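Local coordinates for MIP07328p (Drosophila melanogaster, PDB 6FKK), which probably acts as a repulsive axon guidance cue, its extracellular sema domain being the part through which semaphorins bind their receptors, at residues 172-177 / 185-190; 234-239 / 245-250. One frame throughout, in Å; residues are numbered along the deposited sequence.

Overall arrangement
Both contacts lie in the sema domain, on the same side of the chain's centre and in series along the sequence, their centres about 16 Å apart. Interaction 1 is largely a surface affair: a partly buried meeting of the residues leading into strand 175-178 with the loop that follows it, beside an N-linked sugar. Interaction 2 is buried and ties two parts of the loop between strands 225-233 and 251-259. Each turns on one aspartate, Asp174 with a single bond across its contact, Asp236 with three. The two contacts meet at Ile177 and Trp247, and the side chains of Ile177 and Phe250 pack together.

Interaction 1. Residues 172-177 / 185-190; sequences GGDPLI and EQYDLK. With NAG (2-acetamido-2-deoxy-beta-D-glucopyranose), chain E.
Asp174 reaches across to Gln186 and Tyr187, and its side chain carries most of the contact. At its root, CB lies 4.2 Å from Tyr187 CE1. With CG anti to the backbone N (chi1 -173°), the carboxylate is set beside Gln186 and Tyr187, where CG sits 4.1 Å from the same ring carbon, obliquely to the ring. OD1 packs against Gln186 CG at 3.6 Å, but its strong partner is Arg183, which forms a salt bridge with it. OD2 accepts from Gln186 NE2 at 3.2 Å; the donor stands above the carboxylate plane, and the bond is bent (139°). Gln186 CG also lies over the centre of the Tyr187 ring, 3.5 Å above its plane. Replacing the acid by alanine is likely to cost Arg183 this salt bridge and leave Gln186 NE2 without this acceptor. Beside the contact, Gly172 O accepts from O4 of the N-acetylglucosamine at 3.0 Å, while Pro175 CB packs against the sugar's O6; this glycan belongs to the protein itself. Glu185 to Asp188 form a type II beta turn, beside the residues that lead into strand 175-178, an edge strand of an antiparallel sheet of the sema beta-propeller.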
loop_
_atom_site.group_PDB
_atom_site.type_symbol
_atom_site.label_atom_id
_atom_site.label_comp_id
_atom_site.label_asym_id
_atom_site.label_seq_id
_atom_site.Cartn_x
_atom_site.Cartn_y
_atom_site.Cartn_z
ATOM N N GLY A 172 -21.171 -4.693 -8.684
ATOM C CA GLY A 172 -19.777 -5.013 -8.457
ATOM C C GLY A 172 -19.176 -5.974 -9.454
ATOM O O GLY A 172 -18.244 -6.709 -9.106
ATOM N N GLY A 173 -19.674 -5.996 -10.687
ATOM C CA GLY A 173 -19.184 -6.934 -11.676
ATOM C C GLY A 173 -18.570 -6.282 -12.897
ATOM O O GLY A 173 -18.384 -6.938 -13.927
ATOM N N ASP A 174 -18.249 -4.992 -12.802
ATOM C CA ASP A 174 -17.619 -4.249 -13.893
ATOM C C ASP A 174 -16.425 -3.481 -13.342
ATOM O O ASP A 174 -16.518 -2.279 -13.059
ATOM C CB ASP A 174 -18.612 -3.305 -14.573
ATOM C CG ASP A 174 -18.033 -2.639 -15.809
ATOM O OD1 ASP A 174 -16.949 -3.062 -16.266
ATOM O OD2 ASP A 174 -18.662 -1.691 -16.324
ATOM N N PRO A 175 -15.285 -4.145 -13.181
ATOM C CA PRO A 175 -14.078 -3.445 -12.738
ATOM C C PRO A 175 -13.441 -2.657 -13.871
ATOM O O PRO A 175 -13.485 -3.049 -15.040
ATOM C CB PRO A 175 -13.164 -4.586 -12.283
ATOM C CG PRO A 175 -13.570 -5.733 -13.154
ATOM C CD PRO A 175 -15.055 -5.588 -13.367
ATOM N N LEU A 176 -12.838 -1.527 -13.510
ATOM C CA LEU A 176 -12.175 -0.702 -14.510
ATOM C C LEU A 176 -11.099 0.149 -13.858
ATOM O O LEU A 176 -11.056 0.313 -12.636
ATOM C CB LEU A 176 -13.172 0.193 -15.264
ATOM C CG LEU A 176 -14.255 1.023 -14.555
ATOM C CD1 LEU A 176 -13.715 2.022 -13.543
ATOM C CD2 LEU A 176 -15.076 1.758 -15.600
ATOM N N ILE A 177 -10.228 0.686 -14.707
ATOM C CA ILE A 177 -9.333 1.783 -14.364
ATOM C C ILE A 177 -9.672 2.934 -15.300
ATOM O O ILE A 177 -9.656 2.765 -16.524
ATOM C CB ILE A 177 -7.852 1.379 -14.490
ATOM C CG1 ILE A 177 -7.550 0.164 -13.609
ATOM C CG2 ILE A 177 -6.958 2.540 -14.109
ATOM C CD1 ILE A 177 -6.096 -0.266 -13.634
ATOM N N GLU A 185 -10.972 -2.150 -21.044
ATOM C CA GLU A 185 -12.005 -2.789 -21.850
ATOM C C GLU A 185 -13.047 -3.457 -20.963
ATOM O O GLU A 185 -12.715 -4.289 -20.112
ATOM C CB GLU A 185 -11.376 -3.807 -22.801
ATOM C CG GLU A 185 -10.390 -3.213 -23.803
ATOM C CD GLU A 185 -11.044 -2.273 -24.804
ATOM O OE1 GLU A 185 -11.454 -1.160 -24.412
ATOM O OE2 GLU A 185 -11.150 -2.650 -25.990
ATOM N N GLN A 186 -14.306 -3.088 -21.171
ATOM C CA GLN A 186 -15.392 -3.591 -20.342
ATOM C C GLN A 186 -15.643 -5.069 -20.620
ATOM O O GLN A 186 -15.664 -5.503 -21.775
ATOM C CB GLN A 186 -16.660 -2.780 -20.602
ATOM C CG GLN A 186 -17.855 -3.196 -19.771
ATOM C CD GLN A 186 -19.118 -2.447 -20.151
ATOM O OE1 GLN A 186 -19.328 -2.102 -21.316
ATOM N NE2 GLN A 186 -19.967 -2.189 -19.167
ATOM N N TYR A 187 -15.826 -5.840 -19.545
ATOM C CA TYR A 187 -16.134 -7.269 -19.628
ATOM C C TYR A 187 -15.037 -8.048 -20.354
ATOM O O TYR A 187 -15.302 -9.068 -20.993
ATOM C CB TYR A 187 -17.493 -7.511 -20.295
ATOM C CG TYR A 187 -18.652 -6.799 -19.629
ATOM C CD1 TYR A 187 -18.640 -6.531 -18.263
ATOM C CD2 TYR A 187 -19.760 -6.391 -20.365
ATOM C CE1 TYR A 187 -19.697 -5.877 -17.651
ATOM C CE2 TYR A 187 -20.823 -5.736 -19.763
ATOM C CZ TYR A 187 -20.786 -5.483 -18.406
ATOM O OH TYR A 187 -21.840 -4.833 -17.802
ATOM N N ASP A 188 -13.800 -7.569 -20.263
ATOM C CA ASP A 188 -12.641 -8.245 -20.835
ATOM C C ASP A 188 -11.760 -8.723 -19.691
ATOM O O ASP A 188 -11.221 -7.908 -18.933
ATOM C CB ASP A 188 -11.866 -7.318 -21.771
ATOM C CG ASP A 188 -10.751 -8.033 -22.519
ATOM O OD1 ASP A 188 -10.569 -9.251 -22.313
ATOM O OD2 ASP A 188 -10.056 -7.372 -23.318
ATOM N N LEU A 189 -11.615 -10.042 -19.568
ATOM C CA LEU A 189 -10.885 -10.629 -18.455
ATOM C C LEU A 189 -9.379 -10.684 -18.685
ATOM O O LEU A 189 -8.642 -11.012 -17.750
ATOM C CB LEU A 189 -11.417 -12.035 -18.169
ATOM C CG LEU A 189 -12.911 -12.115 -17.850
ATOM C CD1 LEU A 189 -13.341 -13.557 -17.652
ATOM C CD2 LEU A 189 -13.248 -11.282 -16.623
ATOM N N LYS A 190 -8.906 -10.375 -19.894
ATOM C CA LYS A 190 -7.465 -10.349 -20.129
ATOM C C LYS A 190 -6.818 -9.154 -19.438
ATOM O O LYS A 190 -5.688 -9.254 -18.945
ATOM C CB LYS A 190 -7.171 -10.334 -21.630
ATOM C CG LYS A 190 -7.308 -11.696 -22.299
ATOM C CD LYS A 190 -6.843 -11.673 -23.748
ATOM C CE LYS A 190 -7.782 -10.861 -24.621
ATOM N NZ LYS A 190 -7.418 -10.968 -26.061
HETATM C C1 NAG E . -14.377 -4.856 -5.271
HETATM C C2 NAG E . -15.725 -5.545 -4.979
HETATM C C3 NAG E . -15.888 -6.824 -5.803
HETATM C C4 NAG E . -15.616 -6.561 -7.277
HETATM C C5 NAG E . -14.239 -5.931 -7.429
HETATM C C6 NAG E . -13.895 -5.601 -8.863
HETATM C C7 NAG E . -15.114 -6.690 -2.874
HETATM C C8 NAG E . -15.436 -6.835 -1.417
HETATM N N2 NAG E . -15.877 -5.825 -3.558
HETATM O O3 NAG E . -17.213 -7.316 -5.639
HETATM O O4 NAG E . -15.664 -7.780 -8.009
HETATM O O5 NAG E . -14.203 -4.701 -6.692
HETATM O O6 NAG E . -14.408 -6.577 -9.758
HETATM O O7 NAG E . -14.203 -7.324 -3.401
#

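Interaction 2. Residues 234-239 / 245-250; sequences KNDRGG and KSWTSF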
loop_
_atom_site.group_PDB
_atom_site.type_symbol
_atom_site.label_atom_id
_atom_site.label_comp_id
_atom_site.label_asym_id
_atom_site.label_seq_id
_atom_site.Cartn_x
_atom_site.Cartn_y
_atom_site.Cartn_z
ATOM N N LYS A 234 0.275 8.790 -18.533
ATOM C CA LYS A 234 -0.597 9.904 -18.181
ATOM C C LYS A 234 -0.986 10.722 -19.406
ATOM O O LYS A 234 -2.096 11.261 -19.463
ATOM C CB LYS A 234 0.077 10.791 -17.133
ATOM C CG LYS A 234 0.407 10.070 -15.835
ATOM C CD LYS A 234 0.846 11.036 -14.743
ATOM C CE LYS A 234 2.147 11.736 -15.098
ATOM N NZ LYS A 234 2.711 12.496 -13.947
ATOM N N ASN A 235 -0.097 10.814 -20.397
ATOM C CA ASN A 235 -0.362 11.557 -21.621
ATOM C C ASN A 235 -1.172 10.759 -22.636
ATOM O O ASN A 235 -1.214 11.137 -23.815
ATOM C CB ASN A 235 0.955 12.018 -22.251
ATOM C CG ASN A 235 1.752 10.872 -22.843
ATOM O OD1 ASN A 235 1.650 9.729 -22.395
ATOM N ND2 ASN A 235 2.555 11.174 -23.858
ATOM N N ASP A 236 -1.806 9.670 -22.211
ATOM C CA ASP A 236 -2.613 8.864 -23.116
ATOM C C ASP A 236 -3.853 9.644 -23.536
ATOM O O ASP A 236 -4.598 10.150 -22.691
ATOM C CB ASP A 236 -3.004 7.548 -22.440
ATOM C CG ASP A 236 -3.387 6.461 -23.435
ATOM O OD1 ASP A 236 -3.850 6.797 -24.546
ATOM O OD2 ASP A 236 -3.222 5.268 -23.102
ATOM N N ARG A 237 -4.066 9.757 -24.848
ATOM C CA ARG A 237 -5.246 10.412 -25.398
ATOM C C ARG A 237 -6.195 9.423 -26.066
ATOM O O ARG A 237 -7.063 9.831 -26.844
ATOM C CB ARG A 237 -4.847 11.495 -26.401
ATOM C CG ARG A 237 -3.944 12.587 -25.862
ATOM C CD ARG A 237 -3.784 13.679 -26.910
ATOM N NE ARG A 237 -2.525 14.403 -26.783
ATOM C CZ ARG A 237 -2.062 15.250 -27.698
ATOM N NH1 ARG A 237 -2.758 15.473 -28.804
ATOM N NH2 ARG A 237 -0.904 15.869 -27.511
ATOM N N GLY A 238 -6.045 8.132 -25.785
ATOM C CA GLY A 238 -6.829 7.121 -26.462
ATOM C C GLY A 238 -6.301 6.827 -27.853
ATOM O O GLY A 238 -5.345 7.432 -28.342
ATOM N N GLY A 239 -6.949 5.864 -28.503
ATOM C CA GLY A 239 -6.568 5.457 -29.833
ATOM C C GLY A 239 -7.494 6.005 -30.898
ATOM O O GLY A 239 -8.376 6.827 -30.630
ATOM N N LYS A 245 -11.966 5.776 -26.447
ATOM C CA LYS A 245 -12.367 5.762 -25.046
ATOM C C LYS A 245 -11.627 4.710 -24.232
ATOM O O LYS A 245 -11.988 4.469 -23.075
ATOM C CB LYS A 245 -13.876 5.540 -24.927
ATOM C CG LYS A 245 -14.725 6.701 -25.409
ATOM C CD LYS A 245 -16.196 6.442 -25.120
ATOM C CE LYS A 245 -17.062 7.624 -25.523
ATOM N NZ LYS A 245 -18.493 7.402 -25.175
ATOM N N SER A 246 -10.603 4.079 -24.801
ATOM C CA SER A 246 -9.861 3.024 -24.132
ATOM C C SER A 246 -8.379 3.374 -24.083
ATOM O O SER A 246 -7.877 4.135 -24.915
ATOM C CB SER A 246 -10.057 1.675 -24.837
ATOM O OG SER A 246 -9.830 1.786 -26.231
ATOM N N TRP A 247 -7.685 2.815 -23.096
ATOM C CA TRP A 247 -6.253 3.040 -22.978
ATOM C C TRP A 247 -5.516 2.433 -24.164
ATOM O O TRP A 247 -5.945 1.436 -24.752
ATOM C CB TRP A 247 -5.710 2.429 -21.685
ATOM C CG TRP A 247 -6.297 2.973 -20.418
ATOM C CD1 TRP A 247 -7.298 2.417 -19.673
ATOM C CD2 TRP A 247 -5.900 4.163 -19.728
ATOM N NE1 TRP A 247 -7.553 3.192 -18.567
ATOM C CE2 TRP A 247 -6.707 4.270 -18.578
ATOM C CE3 TRP A 247 -4.941 5.151 -19.973
ATOM C CZ2 TRP A 247 -6.588 5.326 -17.678
ATOM C CZ3 TRP A 247 -4.824 6.197 -19.078
ATOM C CH2 TRP A 247 -5.642 6.277 -17.945
ATOM N N THR A 248 -4.392 3.052 -24.519
ATOM C CA THR A 248 -3.449 2.488 -25.475
ATOM C C THR A 248 -2.114 2.168 -24.822
ATOM O O THR A 248 -1.149 1.845 -25.522
ATOM C CB THR A 248 -3.238 3.441 -26.651
ATOM O OG1 THR A 248 -2.707 4.683 -26.171
ATOM C CG2 THR A 248 -4.554 3.699 -27.360
ATOM N N SER A 249 -2.042 2.244 -23.492
ATOM C CA SER A 249 -0.787 2.044 -22.780
ATOM C C SER A 249 -0.957 1.167 -21.545
ATOM O O SER A 249 -0.111 1.215 -20.645
ATOM C CB SER A 249 -0.185 3.389 -22.369
ATOM O OG SER A 249 -1.042 4.066 -21.468
ATOM N N PHE A 250 -2.025 0.377 -21.468
ATOM C CA PHE A 250 -2.261 -0.458 -20.297
ATOM C C PHE A 250 -1.440 -1.736 -20.398
ATOM O O PHE A 250 -1.651 -2.549 -21.307
ATOM C CB PHE A 250 -3.745 -0.786 -20.152
ATOM C CG PHE A 250 -4.063 -1.626 -18.943
ATOM C CD1 PHE A 250 -4.246 -1.037 -17.702
ATOM C CD2 PHE A 250 -4.179 -3.002 -19.047
ATOM C CE1 PHE A 250 -4.539 -1.805 -16.588
ATOM C CE2 PHE A 250 -4.470 -3.776 -17.937
ATOM C CZ PHE A 250 -4.651 -3.174 -16.706
#
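Asp236 turns its CG anti to the backbone N (chi1 -159°), which aims the carboxylate at the backbone N and hydroxyl of Thr248 and the hydroxyl of Ser249. Those two residues answer with matching torsions: Thr248 OG1 (chi1 61°) and Ser249 OG (chi1 63°) each sit between their own backbone N and carbonyl carbon, and each gives a hydrogen bond to the acid. Thr248 holds both oxygens at once. Its OG1 donates to Asp236 OD1 at 2.9 Å, on the syn side but tilted out of the carboxylate plane, while its backbone N meets the syn lone pair of Asp236 OD2, also at 2.9 Å. Ser249 OG reaches OD2 from the anti side, somewhat out of the carboxylate plane, at 3.0 Å, and the same hydroxyl is bonded to the backbone N of Cys233. Asp236 OD1 also accepts from Gly238 N at 2.9 Å, which closes an Asx turn; this donor and Thr248 OG1 approach from opposite faces of the carboxylate plane. The turn lies in the loop joining the antiparallel strands 225-233 and 251-259 of the sema domain, a beta-propeller fold. The buried carboxylate thus takes four donors, Thr248 N, Thr248 OG1, Ser249 OG and Gly238 N, which would probably favour its charged form and fix its rotation; Ser347 OG is also hydrogen-bonded to OD1. Trp247 brings the edge of its ring to the acid, CE3 lying 3.6 Å from Asp236 OD2, and its NE1 probably hydrogen-bonds to Ile177 O. Further along, Gly238 CA makes a CH...O contact of 3.5 Å with Ser246 O. Thr248 CG2 packs on the glycine pair, 3.4 Å from Gly239 N.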